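Local coordinates for aminoglycoside 6'-n-acetyltransferase (Salmonella choleraesuis, PDB 2VBQ), which catalyses acetyl transfer from acetyl-CoA to the 6'-amino group of aminoglycosides, conferring resistance to antibiotics such as tobramycin and amikacin, at residues R35-Q40 with G72-F77; R24-T29 with L63-A68; A80-D85 with S92-F97. All coordinates share one frame; numbering follows the deposited sequence.

Overall arrangement
Two of the contacts pair strands of one GNAT sheet and the third packs a helix on it; the strands run in the order 21-25, 63-70, 73-83, 95-103 and 131-136. Interaction 2 pairs the first two strands, interaction 3 the third and fourth, and interaction 1 lays helix 31-41 on the beginning of strand 73-83. Interactions 1 and 2 have centres about 11 Å apart and interlock along the chain, their segments alternating; interaction 3 follows both. Its centre is about 24 Å from that of interaction 1 and 18 Å from that of interaction 2. Strand 73-83 thus connects the helix-covered end beside Arg38 of the ligand pocket to Arg83 at the subunit interface.

Interaction 1 (R35-Q40 with G72-F77); sequences RGLRKQ and GVAIGF
Helix-on-sheet packing joins residues 35-40 to 72-77: in this GNAT fold, helix 31-41 lies across the beginning of strand 73-83, with the axes of the two short segments 8.3 Å apart at closest approach and inclined at 58°. The contact is van der Waals packing, with no hydrogen bond between the two segments, and it is largely buried.

Leu37 points at the strand and has the largest share of the interface. One of its methyls, CD1, reaches Ala74 CB at 3.8 Å and also sits 3.6 Å from the carbonyl oxygen of Gly76, so the branch lies against the Gly76 backbone as well as against a side chain.

Phe77 projects toward the helix and brings its ring against two successive residues, CD1 meeting Leu37 CB and CZ meeting Arg38 CA. With chi1 at 80°, its CG is placed between the backbone N and the carbonyl carbon, which directs the ring under the helix. Trp34 meets the same ring nearly at right angles, and Phe102, an acetyl-CoA-binding residue, also touches it.

Arg38 uses its aliphatic part for packing and its far end for charge. The chain runs extended from CG to NE and crosses Phe77 at about a right angle, while the guanidinium forms salt bridges with Asp79 and Asp53. These acidic partners probably steady the arginine where it touches the bound bisubstrate analogue. At the base of that chain, Arg38 CG rests 3.6 Å from Phe77 CZ.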
loop_
_atom_site.group_PDB
_atom_site.type_symbol
_atom_site.label_atom_id
_atom_site.label_comp_id
_atom_site.label_asym_id
_atom_site.label_seq_id
_atom_site.Cartn_x
_atom_site.Cartn_y
_atom_site.Cartn_z
ATOM N N ARG A 35 -14.715 -10.951 -15.187
ATOM C CA ARG A 35 -15.383 -9.675 -15.436
ATOM C C ARG A 35 -16.859 -9.683 -14.930
ATOM O O ARG A 35 -17.322 -8.708 -14.350
ATOM C CB ARG A 35 -15.356 -9.332 -16.937
ATOM C CG ARG A 35 -13.988 -9.048 -17.587
ATOM C CD ARG A 35 -14.242 -8.428 -19.015
ATOM N NE ARG A 35 -13.320 -8.958 -20.027
ATOM C CZ ARG A 35 -13.669 -9.803 -21.000
ATOM N NH1 ARG A 35 -14.931 -10.218 -21.123
ATOM N NH2 ARG A 35 -12.756 -10.236 -21.865
ATOM N N GLY A 36 -17.571 -10.794 -15.114
ATOM C CA GLY A 36 -18.974 -10.881 -14.650
ATOM C C GLY A 36 -19.122 -10.709 -13.140
ATOM O O GLY A 36 -20.066 -10.055 -12.659
ATOM N N LEU A 37 -18.186 -11.286 -12.389
ATOM C CA LEU A 37 -18.160 -11.173 -10.937
ATOM C C LEU A 37 -17.601 -9.841 -10.440
ATOM O O LEU A 37 -18.126 -9.237 -9.500
ATOM C CB LEU A 37 -17.333 -12.331 -10.357
ATOM C CG LEU A 37 -18.044 -13.668 -10.316
ATOM C CD1 LEU A 37 -17.022 -14.809 -10.179
ATOM C CD2 LEU A 37 -19.135 -13.689 -9.185
ATOM N N ARG A 38 -16.526 -9.386 -11.080
ATOM C CA ARG A 38 -15.862 -8.143 -10.687
ATOM C C ARG A 38 -16.795 -6.929 -10.738
ATOM O O ARG A 38 -16.719 -6.020 -9.900
ATOM C CB ARG A 38 -14.628 -7.926 -11.567
ATOM C CG ARG A 38 -13.516 -7.146 -10.880
ATOM C CD ARG A 38 -12.321 -7.281 -11.742
ATOM N NE ARG A 38 -11.088 -6.707 -11.226
ATOM C CZ ARG A 38 -10.536 -5.584 -11.674
ATOM N NH1 ARG A 38 -11.139 -4.871 -12.623
ATOM N NH2 ARG A 38 -9.378 -5.173 -11.166
ATOM N N LYS A 39 -17.699 -6.926 -11.716
ATOM C CA LYS A 39 -18.648 -5.832 -11.859
ATOM C C LYS A 39 -19.680 -5.837 -10.736
ATOM O O LYS A 39 -20.354 -4.818 -10.493
ATOM C CB LYS A 39 -19.315 -5.891 -13.240
ATOM C CG LYS A 39 -18.341 -5.529 -14.345
ATOM C CD LYS A 39 -18.709 -6.116 -15.709
ATOM C CE LYS A 39 -18.355 -5.125 -16.794
ATOM N NZ LYS A 39 -17.515 -5.735 -17.875
ATOM N N GLN A 40 -19.816 -6.975 -10.054
ATOM C CA GLN A 40 -20.695 -7.041 -8.899
ATOM C C GLN A 40 -19.990 -6.635 -7.604
ATOM O O GLN A 40 -20.621 -6.084 -6.702
ATOM C CB GLN A 40 -21.333 -8.416 -8.755
ATOM C CG GLN A 40 -22.165 -8.833 -9.958
ATOM C CD GLN A 40 -22.644 -10.278 -9.861
ATOM O OE1 GLN A 40 -23.499 -10.603 -9.017
ATOM N NE2 GLN A 40 -22.090 -11.156 -10.728
ATOM N N GLY A 72 -19.406 -25.881 -13.153
ATOM C CA GLY A 72 -19.177 -25.132 -14.395
ATOM C C GLY A 72 -19.518 -23.640 -14.338
ATOM O O GLY A 72 -19.427 -22.955 -15.345
ATOM N N VAL A 73 -19.916 -23.140 -13.161
ATOM C CA VAL A 73 -20.201 -21.712 -12.980
ATOM C C VAL A 73 -19.168 -21.091 -12.054
ATOM O O VAL A 73 -18.575 -21.780 -11.236
ATOM C CB VAL A 73 -21.638 -21.407 -12.422
ATOM C CG1 VAL A 73 -22.717 -21.727 -13.450
ATOM C CG2 VAL A 73 -21.942 -22.117 -11.057
ATOM N N ALA A 74 -18.976 -19.786 -12.192
ATOM C CA ALA A 74 -18.056 -19.045 -11.347
ATOM C C ALA A 74 -18.832 -18.385 -10.214
ATOM O O ALA A 74 -19.764 -17.587 -10.441
ATOM C CB ALA A 74 -17.307 -18.013 -12.182
ATOM N N ILE A 75 -18.469 -18.746 -8.983
ATOM C CA ILE A 75 -19.235 -18.320 -7.838
ATOM C C ILE A 75 -18.501 -17.289 -6.974
ATOM O O ILE A 75 -19.071 -16.761 -6.028
ATOM C CB ILE A 75 -19.701 -19.525 -6.996
ATOM C CG1 ILE A 75 -18.495 -20.310 -6.402
ATOM C CG2 ILE A 75 -20.590 -20.464 -7.843
ATOM C CD1 ILE A 75 -18.934 -21.524 -5.550
ATOM N N GLY A 76 -17.231 -17.030 -7.279
ATOM C CA GLY A 76 -16.512 -15.968 -6.569
ATOM C C GLY A 76 -15.135 -15.766 -7.150
ATOM O O GLY A 76 -14.702 -16.566 -8.001
ATOM N N PHE A 77 -14.459 -14.698 -6.724
ATOM C CA PHE A 77 -13.101 -14.436 -7.195
ATOM C C PHE A 77 -12.286 -13.668 -6.180
ATOM O O PHE A 77 -12.808 -13.041 -5.238
ATOM C CB PHE A 77 -13.083 -13.680 -8.554
ATOM C CG PHE A 77 -13.302 -12.216 -8.416
ATOM C CD1 PHE A 77 -14.599 -11.720 -8.169
ATOM C CD2 PHE A 77 -12.224 -11.314 -8.502
ATOM C CE1 PHE A 77 -14.809 -10.348 -7.994
ATOM C CE2 PHE A 77 -12.430 -9.936 -8.340
ATOM C CZ PHE A 77 -13.721 -9.453 -8.098
#

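Interaction 2 (R24-T29 with L63-A68); sequences RQMNKT and LASFIA
Gln25 and Phe66 lie next to each other on one face of an antiparallel strand pair, their amide and ring planes 53° apart. With CG opposite the backbone N (chi1 -170°) and the chain extended beyond it, Gln25 runs past the Phe66 ring: Gln25 CB and CG each lie 3.8 Å from Phe66 CE2. Farther out, Gln25 NE2 comes 3.7 Å from Ala64 CB.

On the other side, Ile67 CG1 meets Met26 CB at 4.2 Å. The methionine then turns at its last torsion, chi3 80°, bringing CE beside Ser65 CB at 4.1 Å.

Between the two faces, Arg24 and Ile67 form a hydrogen-bonded pair through Arg24 N to Ile67 O and Ile67 N to Arg24 O, the latter 2.8 Å long. Gln25 and Phe66 make the following non-hydrogen-bonded pair, and Met26 N then binds Ser65 O at 2.8 Å. Beyond this bond the strands part, and a water bridges Ser65 N and Met26 O.

Strand 21-25 is outermost in the chain's sheet. Trp34 of helix 31-41 and Ile57 of helix 47-59 cover the Met26 and Ser65 side, whereas Leu116 and Ala119 of helix 112-126 pack on Phe66.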
loop_
_atom_site.group_PDB
_atom_site.type_symbol
_atom_site.label_atom_id
_atom_site.label_comp_id
_atom_site.label_asym_id
_atom_site.label_seq_id
_atom_site.Cartn_x
_atom_site.Cartn_y
_atom_site.Cartn_z
ATOM N N ARG A 24 -9.395 -21.694 -9.824
ATOM C CA ARG A 24 -8.597 -21.637 -11.036
ATOM C C ARG A 24 -7.909 -20.243 -11.109
ATOM O O ARG A 24 -8.562 -19.212 -10.965
ATOM C CB ARG A 24 -9.486 -21.918 -12.265
ATOM C CG ARG A 24 -10.347 -23.223 -12.172
ATOM C CD ARG A 24 -9.502 -24.501 -12.443
ATOM N NE ARG A 24 -10.235 -25.789 -12.509
ATOM C CZ ARG A 24 -11.501 -25.959 -12.909
ATOM N NH1 ARG A 24 -12.254 -24.932 -13.300
ATOM N NH2 ARG A 24 -12.023 -27.178 -12.917
ATOM N N GLN A 25 -6.581 -20.221 -11.281
ATOM C CA GLN A 25 -5.917 -18.981 -11.636
ATOM C C GLN A 25 -6.465 -18.556 -12.979
ATOM O O GLN A 25 -6.609 -19.377 -13.902
ATOM C CB GLN A 25 -4.385 -19.121 -11.697
ATOM C CG GLN A 25 -3.654 -17.750 -11.822
ATOM C CD GLN A 25 -2.156 -17.896 -11.712
ATOM O OE1 GLN A 25 -1.675 -18.820 -11.077
ATOM N NE2 GLN A 25 -1.418 -16.988 -12.325
ATOM N N MET A 26 -6.802 -17.282 -13.078
ATOM C CA MET A 26 -7.468 -16.779 -14.258
ATOM C C MET A 26 -6.556 -16.718 -15.467
ATOM O O MET A 26 -5.459 -16.145 -15.420
ATOM C CB MET A 26 -8.014 -15.389 -14.027
ATOM C CG MET A 26 -8.532 -14.806 -15.328
ATOM S SD MET A 26 -9.190 -13.207 -15.081
ATOM C CE MET A 26 -7.713 -12.138 -15.028
ATOM N N ASN A 27 -7.038 -17.298 -16.555
ATOM C CA ASN A 27 -6.362 -17.211 -17.832
ATOM C C ASN A 27 -7.391 -16.659 -18.825
ATOM O O ASN A 27 -8.522 -16.298 -18.436
ATOM C CB ASN A 27 -5.750 -18.582 -18.214
ATOM C CG ASN A 27 -6.781 -19.709 -18.307
ATOM O OD1 ASN A 27 -7.953 -19.476 -18.602
ATOM N ND2 ASN A 27 -6.337 -20.946 -18.078
ATOM N N LYS A 28 -7.000 -16.555 -20.093
ATOM C CA LYS A 28 -7.890 -16.108 -21.149
ATOM C C LYS A 28 -9.279 -16.775 -21.090
ATOM O O LYS A 28 -10.306 -16.122 -21.313
ATOM C CB LYS A 28 -7.235 -16.384 -22.515
ATOM C CG LYS A 28 -7.764 -15.511 -23.648
ATOM C CD LYS A 28 -7.192 -14.097 -23.559
ATOM C CE LYS A 28 -7.762 -13.190 -24.641
ATOM N NZ LYS A 28 -7.389 -13.610 -26.029
ATOM N N THR A 29 -9.308 -18.069 -20.783
ATOM C CA THR A 29 -10.576 -18.795 -20.772
ATOM C C THR A 29 -11.547 -18.395 -19.631
ATOM O O THR A 29 -12.755 -18.586 -19.761
ATOM C CB THR A 29 -10.391 -20.335 -20.875
ATOM O OG1 THR A 29 -9.833 -20.857 -19.665
ATOM C CG2 THR A 29 -9.490 -20.697 -22.054
ATOM N N LEU A 63 0.746 -9.726 -10.803
ATOM C CA LEU A 63 -0.707 -9.759 -10.658
ATOM C C LEU A 63 -1.174 -11.153 -10.981
ATOM O O LEU A 63 -0.674 -11.754 -11.919
ATOM C CB LEU A 63 -1.392 -8.746 -11.601
ATOM C CG LEU A 63 -1.135 -7.268 -11.343
ATOM C CD1 LEU A 63 -1.759 -6.394 -12.448
ATOM C CD2 LEU A 63 -1.671 -6.914 -9.959
ATOM N N ALA A 64 -2.125 -11.662 -10.191
ATOM C CA ALA A 64 -2.855 -12.893 -10.489
ATOM C C ALA A 64 -4.230 -12.813 -9.857
ATOM O O ALA A 64 -4.404 -12.219 -8.786
ATOM C CB ALA A 64 -2.114 -14.171 -9.968
ATOM N N SER A 65 -5.208 -13.381 -10.555
ATOM C CA SER A 65 -6.576 -13.470 -10.069
ATOM C C SER A 65 -7.005 -14.921 -10.088
ATOM O O SER A 65 -6.445 -15.722 -10.821
ATOM C CB SER A 65 -7.523 -12.608 -10.922
ATOM O OG SER A 65 -7.176 -11.248 -10.721
ATOM N N PHE A 66 -7.979 -15.244 -9.238
ATOM C CA PHE A 66 -8.375 -16.618 -8.956
ATOM C C PHE A 66 -9.914 -16.674 -8.968
ATOM O O PHE A 66 -10.560 -15.802 -8.365
ATOM C CB PHE A 66 -7.800 -17.068 -7.602
ATOM C CG PHE A 66 -6.270 -17.020 -7.566
ATOM C CD1 PHE A 66 -5.603 -15.843 -7.220
ATOM C CD2 PHE A 66 -5.525 -18.127 -7.979
ATOM C CE1 PHE A 66 -4.175 -15.772 -7.244
ATOM C CE2 PHE A 66 -4.106 -18.070 -8.019
ATOM C CZ PHE A 66 -3.442 -16.888 -7.658
ATOM N N ILE A 67 -10.456 -17.699 -9.633
ATOM C CA ILE A 67 -11.900 -17.869 -9.829
ATOM C C ILE A 67 -12.380 -19.166 -9.184
ATOM O O ILE A 67 -11.887 -20.240 -9.518
ATOM C CB ILE A 67 -12.252 -17.964 -11.359
ATOM C CG1 ILE A 67 -11.457 -16.935 -12.202
ATOM C CG2 ILE A 67 -13.769 -17.944 -11.584
ATOM C CD1 ILE A 67 -11.759 -15.488 -11.938
ATOM N N ALA A 68 -13.354 -19.069 -8.291
ATOM C CA ALA A 68 -13.959 -20.252 -7.687
ATOM C C ALA A 68 -15.016 -20.805 -8.631
ATOM O O ALA A 68 -15.951 -20.080 -9.024
ATOM C CB ALA A 68 -14.550 -19.907 -6.352
HETATM O O HOH W 1 -4.192 -14.533 -13.208
#

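Interaction 3 (A80-D85 with S92-F97); sequences ASIRHD and SSPVVF
The Arg83 guanidinium lies flat on one face of the Phe97 ring, their planes 10° apart. Arg83 CZ stands 3.5 Å from the Phe97 ring centroid, 8° off its normal, a cation-pi stack in which NH2 sits over the rim, 3.3 Å from Phe97 CE1. The arginine chain is extended from CG to NE, and its NE forms a salt bridge with Glu99, a substrate-binding residue also hydrogen-bonded to Ser81 OG. Pro94 CB covers one face of the His84 imidazole, 3.9 Å from the ring centroid, in a CH-pi contact. At the ring's edge, in plane, a water lies 2.7 Å from His84 ND1 and donates to Ser93 OG.

These contacts sit on the antiparallel beta hairpin of strands 73-83 and 95-103 in the GNAT sheet. Ser81 with Phe97 and Arg83 with Val95 are hydrogen-bonded pairs; between them, the non-hydrogen-bonded pair Ile82 and Val96 projects to the other face. There Ile82 CG2 touches Pro94 CB at 3.5 Å, while CD1 reaches Val96 CG2 at 4.0 Å.

A second water donates to Arg83 O and Asp85 O and accepts from Ser93 OG. The Asp85 carboxylate is hydrogen-bonded to the backbone N atoms of His84 and Asp85 of the second subunit.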
loop_
_atom_site.group_PDB
_atom_site.type_symbol
_atom_site.label_atom_id
_atom_site.label_comp_id
_atom_site.label_asym_id
_atom_site.label_seq_id
_atom_site.Cartn_x
_atom_site.Cartn_y
_atom_site.Cartn_z
ATOM N N ALA A 80 -5.207 -10.605 -6.660
ATOM C CA ALA A 80 -4.012 -10.543 -5.803
ATOM C C ALA A 80 -2.854 -9.855 -6.537
ATOM O O ALA A 80 -2.834 -9.798 -7.766
ATOM C CB ALA A 80 -3.617 -11.927 -5.334
ATOM N N SER A 81 -1.930 -9.291 -5.776
ATOM C CA SER A 81 -0.713 -8.742 -6.336
ATOM C C SER A 81 0.480 -9.159 -5.493
ATOM O O SER A 81 0.328 -9.574 -4.339
ATOM C CB SER A 81 -0.787 -7.209 -6.332
ATOM O OG SER A 81 -0.837 -6.732 -4.985
ATOM N N ILE A 82 1.669 -9.010 -6.079
ATOM C CA ILE A 82 2.921 -9.035 -5.330
ATOM C C ILE A 82 3.407 -7.587 -5.282
ATOM O O ILE A 82 3.770 -6.987 -6.319
ATOM C CB ILE A 82 3.995 -9.875 -6.027
ATOM C CG1 ILE A 82 3.471 -11.291 -6.347
ATOM C CG2 ILE A 82 5.313 -9.861 -5.157
ATOM C CD1 ILE A 82 3.070 -12.121 -5.149
ATOM N N ARG A 83 3.409 -7.032 -4.083
ATOM C CA ARG A 83 3.702 -5.628 -3.905
ATOM C C ARG A 83 5.140 -5.456 -3.423
ATOM O O ARG A 83 5.542 -6.086 -2.454
ATOM C CB ARG A 83 2.745 -4.981 -2.886
ATOM C CG ARG A 83 1.326 -4.740 -3.406
ATOM C CD ARG A 83 0.661 -3.747 -2.465
ATOM N NE ARG A 83 -0.772 -3.539 -2.654
ATOM C CZ ARG A 83 -1.521 -2.785 -1.838
ATOM N NH1 ARG A 83 -0.964 -2.168 -0.797
ATOM N NH2 ARG A 83 -2.821 -2.638 -2.054
ATOM N N HIS A 84 5.899 -4.620 -4.132
ATOM C CA HIS A 84 7.217 -4.146 -3.656
ATOM C C HIS A 84 7.140 -2.813 -2.884
ATOM O O HIS A 84 8.075 -2.476 -2.157
ATOM C CB HIS A 84 8.208 -4.007 -4.809
ATOM C CG HIS A 84 8.725 -5.315 -5.333
ATOM N ND1 HIS A 84 9.813 -5.970 -4.782
ATOM C CD2 HIS A 84 8.317 -6.076 -6.379
ATOM C CE1 HIS A 84 10.042 -7.082 -5.459
ATOM N NE2 HIS A 84 9.144 -7.175 -6.430
ATOM N N ASP A 85 6.056 -2.049 -3.059
ATOM C CA ASP A 85 5.879 -0.802 -2.288
ATOM C C ASP A 85 5.791 -1.194 -0.799
ATOM O O ASP A 85 5.412 -2.330 -0.470
ATOM C CB ASP A 85 4.576 -0.073 -2.630
ATOM C CG ASP A 85 4.501 0.440 -4.067
ATOM O OD1 ASP A 85 5.498 0.477 -4.812
ATOM O OD2 ASP A 85 3.383 0.823 -4.461
ATOM N N SER A 92 8.536 -7.152 5.840
ATOM C CA SER A 92 9.374 -7.662 4.752
ATOM C C SER A 92 8.861 -7.199 3.401
ATOM O O SER A 92 7.826 -6.533 3.329
ATOM C CB SER A 92 9.502 -9.194 4.819
ATOM O OG SER A 92 8.227 -9.803 4.748
ATOM N N SER A 93 9.611 -7.530 2.351
ATOM C CA SER A 93 9.267 -7.162 0.983
ATOM C C SER A 93 9.870 -8.195 0.034
ATOM O O SER A 93 10.995 -8.647 0.242
ATOM C CB SER A 93 9.692 -5.704 0.652
ATOM O OG SER A 93 9.190 -5.262 -0.599
ATOM N N PRO A 94 9.114 -8.614 -0.999
ATOM C CA PRO A 94 7.784 -8.159 -1.371
ATOM C C PRO A 94 6.691 -8.848 -0.527
ATOM O O PRO A 94 6.986 -9.773 0.252
ATOM C CB PRO A 94 7.670 -8.585 -2.850
ATOM C CG PRO A 94 8.427 -9.867 -2.894
ATOM C CD PRO A 94 9.589 -9.687 -1.904
ATOM N N VAL A 95 5.454 -8.382 -0.699
ATOM C CA VAL A 95 4.300 -8.873 0.062
ATOM C C VAL A 95 3.209 -9.304 -0.933
ATOM O O VAL A 95 2.984 -8.611 -1.947
ATOM C CB VAL A 95 3.762 -7.770 1.043
ATOM C CG1 VAL A 95 2.451 -8.199 1.720
ATOM C CG2 VAL A 95 4.807 -7.431 2.094
ATOM N N VAL A 96 2.580 -10.454 -0.665
ATOM C CA VAL A 96 1.374 -10.875 -1.418
ATOM C C VAL A 96 0.120 -10.191 -0.869
ATOM O O VAL A 96 -0.190 -10.274 0.336
ATOM C CB VAL A 96 1.210 -12.457 -1.572
ATOM C CG1 VAL A 96 0.999 -13.167 -0.238
ATOM C CG2 VAL A 96 0.093 -12.783 -2.595
ATOM N N PHE A 97 -0.554 -9.439 -1.739
ATOM C CA PHE A 97 -1.603 -8.559 -1.271
ATOM C C PHE A 97 -2.965 -8.947 -1.846
ATOM O O PHE A 97 -3.100 -9.163 -3.059
ATOM C CB PHE A 97 -1.309 -7.055 -1.569
ATOM C CG PHE A 97 -2.104 -6.128 -0.677
ATOM C CD1 PHE A 97 -3.429 -5.793 -0.983
ATOM C CD2 PHE A 97 -1.557 -5.666 0.521
ATOM C CE1 PHE A 97 -4.185 -4.980 -0.127
ATOM C CE2 PHE A 97 -2.310 -4.857 1.374
ATOM C CZ PHE A 97 -3.618 -4.510 1.035
HETATM O O HOH W 2 6.537 -4.724 -0.060
HETATM O O HOH W 3 10.944 -4.852 -2.614
#